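Long-range contact in cytochrome c, putative (Geobacter sulfurreducens, PDB 2CZS), which probably carries electrons as a small diheme c-type cytochrome, with two covalently attached hemes, each iron ligated by a pair of histidines: residues 32-37 and 63-68. Numbering follows the deposited sequence.
Sequences DLDRQC and MRCLFC. With NA (sodium ion), chain E; HEM (protoporphyrin IX containing Fe), chain G; SO4 (sulfate ion), chain D.
Asp34 reaches from helix 30-37 onto the start of the short helix 65-68 and carries most of the contact. Its CG lies beside its own backbone N (chi1 -69°), which sends the carboxylate across to the main chain of 64-66. OD1 accepts a hydrogen bond from Leu66 N at 3.0 Å, entering on the syn side, 24° out of the carboxylate plane; Cys65 N is also near but badly angled. The side chain of Leu66 covers this oxygen, its CG 3.4 Å from Asp34 OD1, and its CD1 runs on to Leu33 CB at 3.8 Å. Leu33 in turn backs onto Phe20 and Ala23 of helix 18-25, while Val11 and Phe71 pack on Leu66. Towards the hemes, the sulfurs of Cys37 and Cys65 lie 3.7 Å apart; they are not a disulfide, as each is a thioether to a different heme. One water donates to both Asp34 O and Met63 O, joining the two backbones where they do not bond directly. Met63 then turns from the helix to the heme of Cys65, bringing SD to 3.4 Å from its CHC.

The outer side is looser. Asp34 OD2 binds a sodium ion at 2.9 Å, which would probably offset some of its negative charge. Beyond it, the exposed Arg64 bends at chi3 (62°) and lays its guanidinium flat over the ring of Phe67, while NH1 makes a weak 3.3 Å hydrogen bond to O3 of a sulfate, probably from the crystallisation liquor.

With Cys65 and Cys68 both bound to one heme and His69 ligating its iron, 65-69 forms the CXXCH heme-binding motif of c-type cytochromes, here abutting the first cysteine of the other CXXCH motif.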
ATOM      1  N   ASP A  32      -3.247  -9.670  -0.419  1.00 23.51           N
ATOM      2  CA  ASP A  32      -4.172  -9.399  -1.535  1.00 24.53           C
ATOM      3  C   ASP A  32      -4.356  -7.897  -1.757  1.00 23.49           C
ATOM      4  O   ASP A  32      -4.374  -7.416  -2.892  1.00 24.59           O
ATOM      5  CB  ASP A  32      -5.517 -10.073  -1.327  1.00 26.13           C
ATOM      6  CG  ASP A  32      -5.426 -11.567  -1.414  1.00 28.72           C
ATOM      7  OD1 ASP A  32      -4.486 -12.054  -2.070  1.00 33.19           O
ATOM      8  OD2 ASP A  32      -6.265 -12.248  -0.789  1.00 31.52           O
ATOM      9  N   LEU A  33      -4.468  -7.155  -0.651  1.00 22.58           N
ATOM     10  CA  LEU A  33      -4.540  -5.705  -0.740  1.00 21.70           C
ATOM     11  C   LEU A  33      -3.273  -5.091  -1.293  1.00 20.38           C
ATOM     12  O   LEU A  33      -3.335  -4.202  -2.160  1.00 20.97           O
ATOM     13  CB  LEU A  33      -4.923  -5.107   0.608  1.00 21.19           C
ATOM     14  CG  LEU A  33      -6.317  -5.532   1.065  1.00 22.26           C
ATOM     15  CD1 LEU A  33      -6.573  -5.050   2.482  1.00 24.66           C
ATOM     16  CD2 LEU A  33      -7.412  -5.033   0.130  1.00 25.49           C
ATOM     17  N   ASP A  34      -2.108  -5.555  -0.843  1.00 19.19           N
ATOM     18  CA  ASP A  34      -0.848  -5.048  -1.322  1.00 20.10           C
ATOM     19  C   ASP A  34      -0.745  -5.144  -2.856  1.00 21.50           C
ATOM     20  O   ASP A  34      -0.184  -4.271  -3.497  1.00 20.73           O
ATOM     21  CB  ASP A  34       0.312  -5.848  -0.748  1.00 19.00           C
ATOM     22  CG  ASP A  34       0.536  -5.657   0.721  1.00 18.81           C
ATOM     23  OD1 ASP A  34       0.288  -4.574   1.272  1.00 19.38           O
ATOM     24  OD2 ASP A  34       1.065  -6.604   1.325  1.00 19.90           O
ATOM     25  N   ARG A  35      -1.277  -6.224  -3.438  1.00 22.60           N
ATOM     26  CA  ARG A  35      -1.186  -6.422  -4.884  1.00 24.63           C
ATOM     27  C   ARG A  35      -1.943  -5.308  -5.585  1.00 24.13           C
ATOM     28  O   ARG A  35      -1.519  -4.875  -6.655  1.00 26.55           O
ATOM     29  CB  ARG A  35      -1.760  -7.792  -5.310  1.00 24.84           C
ATOM     30  CG  ARG A  35      -1.365  -8.977  -4.415  1.00 27.59           C
ATOM     31  CD  ARG A  35      -2.136 -10.308  -4.704  1.00 29.09           C
ATOM     32  NE  ARG A  35      -1.570 -11.467  -3.981  1.00 26.69           N
ATOM     33  CZ  ARG A  35      -0.372 -11.965  -4.272  0.50 22.58           C
ATOM     34  NH1 ARG A  35       0.331 -11.400  -5.239  0.50 23.76           N
ATOM     35  NH2 ARG A  35       0.131 -12.994  -3.614  0.50 21.65           N
ATOM     36  N   GLN A  36      -3.069  -4.856  -4.998  1.00 24.21           N
ATOM     37  CA  GLN A  36      -3.872  -3.775  -5.591  1.00 23.29           C
ATOM     38  C   GLN A  36      -3.213  -2.400  -5.513  1.00 22.88           C
ATOM     39  O   GLN A  36      -3.483  -1.536  -6.346  1.00 22.75           O
ATOM     40  CB  GLN A  36      -5.296  -3.732  -5.007  1.00 24.03           C
ATOM     41  CG  GLN A  36      -6.127  -5.002  -5.294  1.00 27.72           C
ATOM     42  CD  GLN A  36      -7.276  -5.216  -4.323  1.00 33.41           C
ATOM     43  OE1 GLN A  36      -8.044  -4.312  -4.034  1.00 36.15           O
ATOM     44  NE2 GLN A  36      -7.411  -6.440  -3.836  1.00 33.25           N
ATOM     45  N   CYS A  37      -2.300  -2.191  -4.569  1.00 22.10           N
ATOM     46  CA  CYS A  37      -1.605  -0.878  -4.468  1.00 20.92           C
ATOM     47  C   CYS A  37      -0.766  -0.491  -5.705  1.00 22.23           C
ATOM     48  O   CYS A  37      -0.606   0.699  -5.968  1.00 21.64           O
ATOM     49  CB  CYS A  37      -0.710  -0.785  -3.237  1.00 20.26           C
ATOM     50  SG  CYS A  37      -1.400  -1.461  -1.725  1.00 18.23           S
ATOM     51  N   MET A  63       5.454  -6.578  -3.012  1.00 25.28           N
ATOM     52  CA  MET A  63       6.030  -5.681  -1.993  1.00 23.26           C
ATOM     53  C   MET A  63       4.996  -5.484  -0.885  1.00 21.59           C
ATOM     54  O   MET A  63       3.820  -5.192  -1.158  1.00 21.16           O
ATOM     55  CB  MET A  63       6.425  -4.353  -2.585  1.00 23.25           C
ATOM     56  CG  MET A  63       7.483  -3.618  -1.768  1.00 25.18           C
ATOM     57  SD  MET A  63       7.636  -1.911  -2.280  1.00 32.39           S
ATOM     58  CE  MET A  63       8.281  -2.089  -3.955  1.00 32.90           C
ATOM     59  N   ARG A  64       5.435  -5.642   0.358  1.00 20.15           N
ATOM     60  CA  ARG A  64       4.481  -5.746   1.471  1.00 20.72           C
ATOM     61  C   ARG A  64       4.123  -4.328   1.976  1.00 20.49           C
ATOM     62  O   ARG A  64       4.582  -3.905   3.053  1.00 20.35           O
ATOM     63  CB  ARG A  64       5.029  -6.624   2.617  1.00 23.07           C
ATOM     64  CG  ARG A  64       5.176  -8.108   2.310  1.00 24.56           C
ATOM     65  CD  ARG A  64       5.641  -8.867   3.554  1.00 29.58           C
ATOM     66  NE  ARG A  64       4.684  -8.793   4.656  1.00 32.34           N
ATOM     67  CZ  ARG A  64       4.978  -9.022   5.942  1.00 33.02           C
ATOM     68  NH1 ARG A  64       6.217  -9.326   6.318  1.00 35.13           N
ATOM     69  NH2 ARG A  64       4.029  -8.931   6.865  1.00 33.76           N
ATOM     70  N   CYS A  65       3.298  -3.621   1.204  1.00 19.22           N
ATOM     71  CA  CYS A  65       3.040  -2.206   1.529  1.00 18.41           C
ATOM     72  C   CYS A  65       2.556  -2.037   2.960  1.00 18.40           C
ATOM     73  O   CYS A  65       3.025  -1.148   3.705  1.00 19.08           O
ATOM     74  CB  CYS A  65       1.978  -1.619   0.615  1.00 19.57           C
ATOM     75  SG  CYS A  65       2.226  -1.904  -1.137  1.00 19.81           S
ATOM     76  N   LEU A  66       1.582  -2.861   3.326  1.00 18.52           N
ATOM     77  CA  LEU A  66       0.817  -2.702   4.547  1.00 20.19           C
ATOM     78  C   LEU A  66       1.582  -3.133   5.755  1.00 21.05           C
ATOM     79  O   LEU A  66       1.124  -2.929   6.866  1.00 23.21           O
ATOM     80  CB  LEU A  66      -0.555  -3.375   4.454  1.00 19.35           C
ATOM     81  CG  LEU A  66      -1.474  -2.670   3.440  1.00 17.22           C
ATOM     82  CD1 LEU A  66      -2.704  -3.554   3.202  1.00 19.72           C
ATOM     83  CD2 LEU A  66      -1.879  -1.244   3.913  1.00 18.01           C
ATOM     84  N   PHE A  67       2.767  -3.686   5.531  1.00 21.04           N
ATOM     85  CA  PHE A  67       3.613  -4.110   6.629  1.00 22.38           C
ATOM     86  C   PHE A  67       4.316  -2.870   7.179  1.00 22.12           C
ATOM     87  O   PHE A  67       4.461  -2.724   8.414  1.00 23.12           O
ATOM     88  CB  PHE A  67       4.614  -5.153   6.151  1.00 22.45           C
ATOM     89  CG  PHE A  67       5.480  -5.676   7.231  1.00 24.15           C
ATOM     90  CD1 PHE A  67       4.918  -6.232   8.367  1.00 26.66           C
ATOM     91  CD2 PHE A  67       6.861  -5.621   7.111  1.00 25.52           C
ATOM     92  CE1 PHE A  67       5.718  -6.728   9.391  1.00 27.38           C
ATOM     93  CE2 PHE A  67       7.674  -6.121   8.138  1.00 26.04           C
ATOM     94  CZ  PHE A  67       7.101  -6.661   9.271  1.00 29.54           C
ATOM     95  N   CYS A  68       4.737  -1.980   6.278  1.00 21.22           N
ATOM     96  CA  CYS A  68       5.392  -0.732   6.691  1.00 21.45           C
ATOM     97  C   CYS A  68       4.460   0.455   6.776  1.00 21.42           C
ATOM     98  O   CYS A  68       4.690   1.358   7.582  1.00 21.19           O
ATOM     99  CB  CYS A  68       6.525  -0.400   5.750  1.00 21.40           C
ATOM    100  SG  CYS A  68       7.695  -1.767   5.654  1.00 21.74           S
TER
HETATM  101 NA    NA E 302       1.700  -6.771   4.174  1.00 22.83          NA
HETATM  102  CHA HEM G 501       7.836   6.058   1.229  1.00 22.75           C
HETATM  103  CHB HEM G 501       4.111   3.686  -0.664  1.00 19.99           C
HETATM  104  CHC HEM G 501       6.144  -0.510   0.393  1.00 20.84           C
HETATM  105  CHD HEM G 501       8.680   1.970   3.735  1.00 22.02           C
HETATM  106  C1A HEM G 501       6.688   5.812   0.529  1.00 20.97           C
HETATM  107  C2A HEM G 501       5.882   6.753  -0.216  1.00 23.26           C
HETATM  108  C3A HEM G 501       4.862   6.073  -0.752  1.00 21.76           C
HETATM  109  C4A HEM G 501       4.991   4.692  -0.341  1.00 19.61           C
HETATM  110  CMA HEM G 501       3.718   6.629  -1.622  1.00 21.64           C
HETATM  111  CAA HEM G 501       6.205   8.270  -0.352  1.00 23.56           C
HETATM  112  CBA HEM G 501       5.741   9.005   0.900  1.00 30.36           C
HETATM  113  CGA HEM G 501       5.780  10.512   0.706  1.00 35.74           C
HETATM  114  O1A HEM G 501       5.363  11.011  -0.380  1.00 38.52           O
HETATM  115  O2A HEM G 501       6.225  11.231   1.650  1.00 39.64           O
HETATM  116  C1B HEM G 501       4.327   2.348  -0.618  1.00 17.35           C
HETATM  117  C2B HEM G 501       3.554   1.326  -1.308  1.00 20.62           C
HETATM  118  C3B HEM G 501       4.153   0.161  -1.009  1.00 20.17           C
HETATM  119  C4B HEM G 501       5.287   0.402  -0.160  1.00 20.06           C
HETATM  120  CMB HEM G 501       2.283   1.567  -2.160  1.00 19.28           C
HETATM  121  CAB HEM G 501       3.794  -1.259  -1.528  1.00 19.47           C
HETATM  122  CBB HEM G 501       3.964  -1.358  -2.890  1.00 21.05           C
HETATM  123  C1C HEM G 501       6.974  -0.241   1.460  1.00 21.72           C
HETATM  124  C2C HEM G 501       7.659  -1.187   2.299  1.00 20.87           C
HETATM  125  C3C HEM G 501       8.344  -0.521   3.225  1.00 22.43           C
HETATM  126  C4C HEM G 501       8.127   0.915   3.013  1.00 20.22           C
HETATM  127  CMC HEM G 501       7.517  -2.719   2.109  1.00 18.23           C
HETATM  128  CAC HEM G 501       9.235  -1.090   4.343  1.00 25.54           C
HETATM  129  CBC HEM G 501      10.070  -2.115   4.104  1.00 23.22           C
HETATM  130  C1D HEM G 501       8.724   3.299   3.366  1.00 20.27           C
HETATM  131  C2D HEM G 501       9.510   4.340   4.020  1.00 21.05           C
HETATM  132  C3D HEM G 501       9.268   5.614   3.238  1.00 23.13           C
HETATM  133  C4D HEM G 501       8.359   5.238   2.186  1.00 19.83           C
HETATM  134  CMD HEM G 501      10.417   4.214   5.266  1.00 25.39           C
HETATM  135  CAD HEM G 501       9.840   7.015   3.542  1.00 25.21           C
HETATM  136  CBD HEM G 501       9.044   7.541   4.743  1.00 33.17           C
HETATM  137  CGD HEM G 501       7.609   7.815   4.362  1.00 34.74           C
HETATM  138  O1D HEM G 501       7.390   8.755   3.545  1.00 38.33           O
HETATM  139  O2D HEM G 501       6.697   7.091   4.864  1.00 31.89           O
HETATM  140  NA  HEM G 501       6.104   4.566   0.419  1.00 20.63           N
HETATM  141  NB  HEM G 501       5.386   1.762   0.034  1.00 19.85           N
HETATM  142  NC  HEM G 501       7.305   1.032   1.927  1.00 19.17           N
HETATM  143  ND  HEM G 501       8.067   3.867   2.305  1.00 21.15           N
HETATM  144 FE   HEM G 501       6.738   2.764   1.163  1.00 20.48          FE
HETATM  145  S   SO4 D 203       6.670 -10.719  10.310  0.75 41.43           S
HETATM  146  O1  SO4 D 203       6.186 -12.092  10.471  0.75 39.70           O
HETATM  147  O2  SO4 D 203       7.445 -10.384  11.500  0.75 39.64           O
HETATM  148  O3  SO4 D 203       7.488 -10.633   9.091  0.75 40.98           O
HETATM  149  O4  SO4 D 203       5.549  -9.785  10.181  0.75 41.78           O
HETATM  150  O   HOH W   1       2.591  -4.611  -3.583  1.00 23.74           O